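Local coordinates for 27kDa outer membrane protein (Silicibacter pomeroyi, PDB 3GYK), which probably acts as a thiol-disulfide oxidoreductase, this piece being its DsbA-like thioredoxin-fold domain, at residues S147-E151 against D152-P156; M121-P124 against E125-A128. One frame throughout, in Å; residues are numbered along the deposited sequence.

Contact 1 (S147-E151 against D152-P156); sequences SFVVE and DALVP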
ATOM      1  N   SER A 147       9.117  -2.042  -0.000  1.00 10.20           N
ATOM      2  CA  SER A 147      10.028  -1.038   0.589  1.00  9.66           C
ATOM      3  C   SER A 147       9.212  -0.106   1.484  1.00 10.26           C
ATOM      4  O   SER A 147       8.048   0.189   1.202  1.00 10.49           O
ATOM      5  CB  SER A 147      10.745  -0.216  -0.486  1.00 10.34           C
ATOM      6  OG  SER A 147      11.677  -0.993  -1.237  1.00  9.32           O
ATOM      7  N   PHE A 148       9.834   0.360   2.563  1.00 10.00           N
ATOM      8  CA  PHE A 148       9.132   1.182   3.543  1.00 10.50           C
ATOM      9  C   PHE A 148       9.851   2.506   3.796  1.00  9.99           C
ATOM     10  O   PHE A 148      11.069   2.620   3.681  1.00 10.59           O
ATOM     11  CB  PHE A 148       9.028   0.443   4.893  1.00  9.83           C
ATOM     12  CG  PHE A 148       8.211  -0.819   4.839  1.00 10.30           C
ATOM     13  CD1 PHE A 148       6.846  -0.790   5.096  1.00 10.80           C
ATOM     14  CD2 PHE A 148       8.821  -2.043   4.580  1.00 10.26           C
ATOM     15  CE1 PHE A 148       6.070  -1.990   5.072  1.00 11.05           C
ATOM     16  CE2 PHE A 148       8.069  -3.229   4.537  1.00 11.53           C
ATOM     17  CZ  PHE A 148       6.675  -3.194   4.781  1.00 12.70           C
ATOM     18  N   VAL A 149       9.062   3.502   4.188  1.00 10.88           N
ATOM     19  CA  VAL A 149       9.591   4.737   4.778  1.00  9.74           C
ATOM     20  C   VAL A 149       8.983   4.780   6.161  1.00 10.14           C
ATOM     21  O   VAL A 149       7.788   4.500   6.324  1.00 10.77           O
ATOM     22  CB  VAL A 149       9.091   6.004   4.005  1.00  9.76           C
ATOM     23  CG1 VAL A 149       9.619   7.290   4.654  1.00 10.41           C
ATOM     24  CG2 VAL A 149       9.497   5.948   2.521  1.00 11.07           C
ATOM     25  N   VAL A 150       9.792   5.102   7.169  1.00 10.28           N
ATOM     26  CA  VAL A 150       9.276   5.280   8.523  1.00 10.57           C
ATOM     27  C   VAL A 150       9.761   6.661   8.959  1.00 10.14           C
ATOM     28  O   VAL A 150      10.921   6.810   9.378  1.00 10.90           O
ATOM     29  CB  VAL A 150       9.774   4.209   9.531  1.00 10.01           C
ATOM     30  CG1 VAL A 150       9.135   4.457  10.949  1.00 10.63           C
ATOM     31  CG2 VAL A 150       9.466   2.785   8.996  1.00 10.67           C
ATOM     32  N   GLU A 151       8.876   7.659   8.824  1.00 11.27           N
ATOM     33  CA  GLU A 151       9.221   9.082   9.062  1.00 11.04           C
ATOM     34  C   GLU A 151      10.444   9.427   8.209  1.00 11.75           C
ATOM     35  O   GLU A 151      10.371   9.337   7.002  1.00 11.45           O
ATOM     36  CB  GLU A 151       9.459   9.421  10.545  1.00 12.63           C
ATOM     37  CG  GLU A 151       8.240   9.720  11.368  1.00 15.16           C
ATOM     38  CD  GLU A 151       7.336  10.819  10.806  1.00 11.83           C
ATOM     39  OE1 GLU A 151       7.711  12.001  10.840  1.00 13.02           O
ATOM     40  OE2 GLU A 151       6.217  10.495  10.412  1.00 13.63           O
ATOM     41  N   ASP A 152      11.560   9.785   8.842  1.00 12.49           N
ATOM     42  CA  ASP A 152      12.738  10.216   8.076  1.00 13.90           C
ATOM     43  C   ASP A 152      13.603   9.060   7.586  1.00 13.60           C
ATOM     44  O   ASP A 152      14.549   9.288   6.825  1.00 15.46           O
ATOM     45  CB  ASP A 152      13.593  11.166   8.897  1.00 14.85           C
ATOM     46  CG  ASP A 152      12.930  12.501   9.118  1.00 17.28           C
ATOM     47  OD1 ASP A 152      12.138  12.946   8.280  1.00 21.44           O
ATOM     48  OD2 ASP A 152      13.243  13.127  10.137  1.00 23.69           O
ATOM     49  N   ALA A 153      13.304   7.852   8.035  1.00 12.32           N
ATOM     50  CA  ALA A 153      14.138   6.678   7.746  1.00 12.08           C
ATOM     51  C   ALA A 153      13.635   5.933   6.513  1.00 11.10           C
ATOM     52  O   ALA A 153      12.425   5.790   6.298  1.00 12.22           O
ATOM     53  CB  ALA A 153      14.194   5.740   8.940  1.00 12.22           C
ATOM     54  N   LEU A 154      14.583   5.456   5.710  1.00 10.23           N
ATOM     55  CA  LEU A 154      14.252   4.561   4.599  1.00  9.97           C
ATOM     56  C   LEU A 154      14.606   3.140   4.988  1.00 10.02           C
ATOM     57  O   LEU A 154      15.725   2.869   5.485  1.00  9.61           O
ATOM     58  CB  LEU A 154      14.989   4.987   3.339  1.00 10.00           C
ATOM     59  CG  LEU A 154      14.729   6.432   2.858  1.00  9.99           C
ATOM     60  CD1 LEU A 154      15.493   6.691   1.546  1.00  9.48           C
ATOM     61  CD2 LEU A 154      13.226   6.688   2.674  1.00 10.55           C
ATOM     62  N   VAL A 155      13.636   2.248   4.794  1.00  9.01           N
ATOM     63  CA  VAL A 155      13.764   0.823   5.176  1.00  8.71           C
ATOM     64  C   VAL A 155      13.410  -0.016   3.926  1.00  7.80           C
ATOM     65  O   VAL A 155      12.277  -0.532   3.794  1.00  9.24           O
ATOM     66  CB  VAL A 155      12.846   0.473   6.371  1.00  8.79           C
ATOM     67  CG1 VAL A 155      13.020  -0.984   6.772  1.00  9.79           C
ATOM     68  CG2 VAL A 155      13.194   1.381   7.599  1.00 10.52           C
ATOM     69  N   PRO A 156      14.352  -0.112   2.988  1.00  8.34           N
ATOM     70  CA  PRO A 156      14.028  -0.680   1.656  1.00  8.43           C
ATOM     71  C   PRO A 156      14.114  -2.212   1.666  1.00  8.62           C
ATOM     72  O   PRO A 156      15.033  -2.811   1.076  1.00  8.08           O
ATOM     73  CB  PRO A 156      15.113  -0.084   0.765  1.00  8.17           C
ATOM     74  CG  PRO A 156      16.322   0.040   1.705  1.00  7.78           C
ATOM     75  CD  PRO A 156      15.709   0.462   3.031  1.00  7.18           C
TER
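S147 sets its hydroxyl beside the far end of a beta hairpin, OG lying 3.7 Å from CA of P156, while the bond that OG makes goes to the carbonyl of G144. The hairpin is the C-terminal one of the thioredoxin fold, closed by a type II' turn from V150 to A153. F148 pairs with V155 through two backbone bonds, and the F148 CB to V155 CB distance of 4.1 Å marks where their side chains meet on one face. With CG beside its backbone N (chi1 -64°), the F148 ring leads away from the partner strand, yet V155 O lies at its edge, in plane. V149 faces the other way and runs alongside L154; CG2 of V149 touches CD2 of L154 at 3.8 Å, and L140 of helix 124-140 packs against both. V150 returns to the F148 face and touches A167 and V168 of helix 161-174. E151, second in the turn, takes its positive phi (53°). OE1 of E151 and OD1 of D152 both form salt bridges to R5, probably offsetting their like charges, while OE2 of E151 takes the N-H of T25. Next to the turn, V150 N gives A153 O a 2.9 Å bond, 164° at the hydrogen.

Contact 2 (M121-P124 against E125-A128); sequences MEAP and EVTA
V126 lays its CB and both methyls over the backbone that leads into its own helix: CB sits 3.4 Å from O of A123, and CG1 3.8 Å from O of M121. The arrangement is the first turn of helix 124-140, with A123 at the N-cap position and P124 opening the helix proper. With CG1 anti to the backbone N (chi1 169°), CG2 of V126 is left on the side of A123, where it meets CB of A123 at 4.2 Å. The V126 side chain thus lies beside the A123 carbonyl, whose oxygen also takes the N-H of V126 in a bond of 3.0 Å; that bond is bent, 141° at the hydrogen, and the donor stands well above the carbonyl plane. The M121 carbonyl turns to a different donor, NH1 of R73 on helix 66-77, and the same arginine uses NH2 for OG1 of T127, tying the loop and the new helix to one guanidinium group. The selenomethionine side chain at M121 leads away from the turn, to F70, A74 and A77 of that helix. CG of E125 is placed between its backbone N and carbonyl carbon (chi1 69°), bringing it 4.2 Å from CB of A123. A regular helical bond follows from A128 N to O of P124, 2.9 Å long, with CB of A128 3.5 Å from that same oxygen.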
HETATM    1  N   MSE A 121     -11.509   1.583 -12.866  1.00 10.32           N
HETATM    2  CA  MSE A 121     -10.101   1.274 -13.114  1.00 11.14           C
HETATM    3  C   MSE A 121      -9.441   2.136 -14.191  1.00 11.39           C
HETATM    4  O   MSE A 121      -8.222   2.293 -14.168  1.00 12.80           O
HETATM    5  CB  MSE A 121      -9.905  -0.215 -13.437  1.00 10.72           C
HETATM    6  CG  MSE A 121      -9.987  -1.085 -12.202  1.00  8.39           C
HETATM    7 SE   MSE A 121     -10.143  -2.979 -12.707  1.00 12.44          SE
HETATM    8  CE  MSE A 121      -8.317  -3.253 -13.443  1.00 11.06           C
ATOM      9  N   GLU A 122     -10.236   2.683 -15.105  0.50 12.01           N
ATOM     10  CA  GLU A 122      -9.723   3.520 -16.190  0.50 12.07           C
ATOM     11  C   GLU A 122      -9.467   4.971 -15.780  0.50 11.54           C
ATOM     12  O   GLU A 122      -8.860   5.720 -16.547  0.50 10.89           O
ATOM     13  CB  GLU A 122     -10.691   3.526 -17.367  0.50 12.54           C
ATOM     14  CG  GLU A 122     -11.097   2.158 -17.870  0.50 14.52           C
ATOM     15  CD  GLU A 122     -11.954   2.234 -19.120  0.50 15.08           C
ATOM     16  OE1 GLU A 122     -12.924   3.024 -19.153  0.50 15.07           O
ATOM     17  OE2 GLU A 122     -11.653   1.493 -20.076  0.50 16.12           O
ATOM     18  N   ALA A 123      -9.948   5.365 -14.597  1.00 11.14           N
ATOM     19  CA  ALA A 123      -9.912   6.775 -14.157  1.00 10.46           C
ATOM     20  C   ALA A 123      -8.478   7.309 -14.218  1.00  8.91           C
ATOM     21  O   ALA A 123      -7.551   6.602 -13.825  1.00  8.29           O
ATOM     22  CB  ALA A 123     -10.451   6.908 -12.708  1.00 10.23           C
ATOM     23  N   PRO A 124      -8.302   8.551 -14.711  1.00  8.29           N
ATOM     24  CA  PRO A 124      -6.931   9.080 -14.725  1.00  8.09           C
ATOM     25  C   PRO A 124      -6.293   9.239 -13.324  1.00  7.32           C
ATOM     26  O   PRO A 124      -5.071   9.194 -13.223  1.00  7.30           O
ATOM     27  CB  PRO A 124      -7.068  10.433 -15.449  1.00  7.12           C
ATOM     28  CG  PRO A 124      -8.514  10.808 -15.305  1.00  9.27           C
ATOM     29  CD  PRO A 124      -9.261   9.483 -15.337  1.00  7.59           C
ATOM     30  N   GLU A 125      -7.075   9.387 -12.250  1.00  7.54           N
ATOM     31  CA  GLU A 125      -6.450   9.423 -10.904  1.00  8.75           C
ATOM     32  C   GLU A 125      -5.736   8.088 -10.564  1.00  8.40           C
ATOM     33  O   GLU A 125      -4.774   8.073  -9.795  1.00  8.72           O
ATOM     34  CB  GLU A 125      -7.444   9.814  -9.790  1.00  9.15           C
ATOM     35  CG  GLU A 125      -8.501   8.763  -9.528  1.00 15.16           C
ATOM     36  CD  GLU A 125      -9.481   9.126  -8.412  1.00 25.49           C
ATOM     37  OE1 GLU A 125      -9.122   9.902  -7.500  1.00 29.08           O
ATOM     38  OE2 GLU A 125     -10.624   8.619  -8.450  1.00 29.61           O
ATOM     39  N   VAL A 126      -6.205   6.975 -11.146  1.00  8.00           N
ATOM     40  CA  VAL A 126      -5.602   5.671 -10.883  1.00  8.00           C
ATOM     41  C   VAL A 126      -4.203   5.637 -11.537  1.00  8.51           C
ATOM     42  O   VAL A 126      -3.175   5.323 -10.885  1.00  9.07           O
ATOM     43  CB  VAL A 126      -6.521   4.503 -11.412  1.00  9.18           C
ATOM     44  CG1 VAL A 126      -5.787   3.162 -11.380  1.00  8.74           C
ATOM     45  CG2 VAL A 126      -7.798   4.414 -10.558  1.00  8.18           C
ATOM     46  N   THR A 127      -4.176   6.008 -12.812  1.00  7.34           N
ATOM     47  CA  THR A 127      -2.920   6.173 -13.543  1.00  8.29           C
ATOM     48  C   THR A 127      -1.959   7.145 -12.828  1.00  7.91           C
ATOM     49  O   THR A 127      -0.766   6.833 -12.679  1.00  6.76           O
ATOM     50  CB  THR A 127      -3.193   6.642 -14.950  1.00  8.28           C
ATOM     51  OG1 THR A 127      -3.984   5.637 -15.608  1.00 10.36           O
ATOM     52  CG2 THR A 127      -1.885   6.852 -15.710  1.00  8.32           C
ATOM     53  N   ALA A 128      -2.498   8.288 -12.369  1.00  6.80           N
ATOM     54  CA  ALA A 128      -1.696   9.298 -11.672  1.00  6.69           C
ATOM     55  C   ALA A 128      -1.058   8.714 -10.409  1.00  7.51           C
ATOM     56  O   ALA A 128       0.132   8.980 -10.139  1.00  8.08           O
ATOM     57  CB  ALA A 128      -2.512  10.589 -11.353  1.00  6.15           C
TER

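In the fold
Both contacts are local, and they come in series along the chain: contact 2 starts helix 124-140, and contact 1 follows that helix as the hairpin of strands 147-150 and 153-155. Their centres lie 26 Å apart, with about 16 Å between nearest atoms, so they do not touch. The helix that contact 2 begins runs back to the hairpin at its other end. Contact 1 ends the mixed sheet: strand 153-155 is outermost, and 147-150 lies between it and strand 24-30, antiparallel to both, whereas contact 2 lies out among the helices, against helix 66-77. Both belong to the DsbA-like thioredoxin domain; the side chain of F148 lies near the probable CxxC redox motif without touching it.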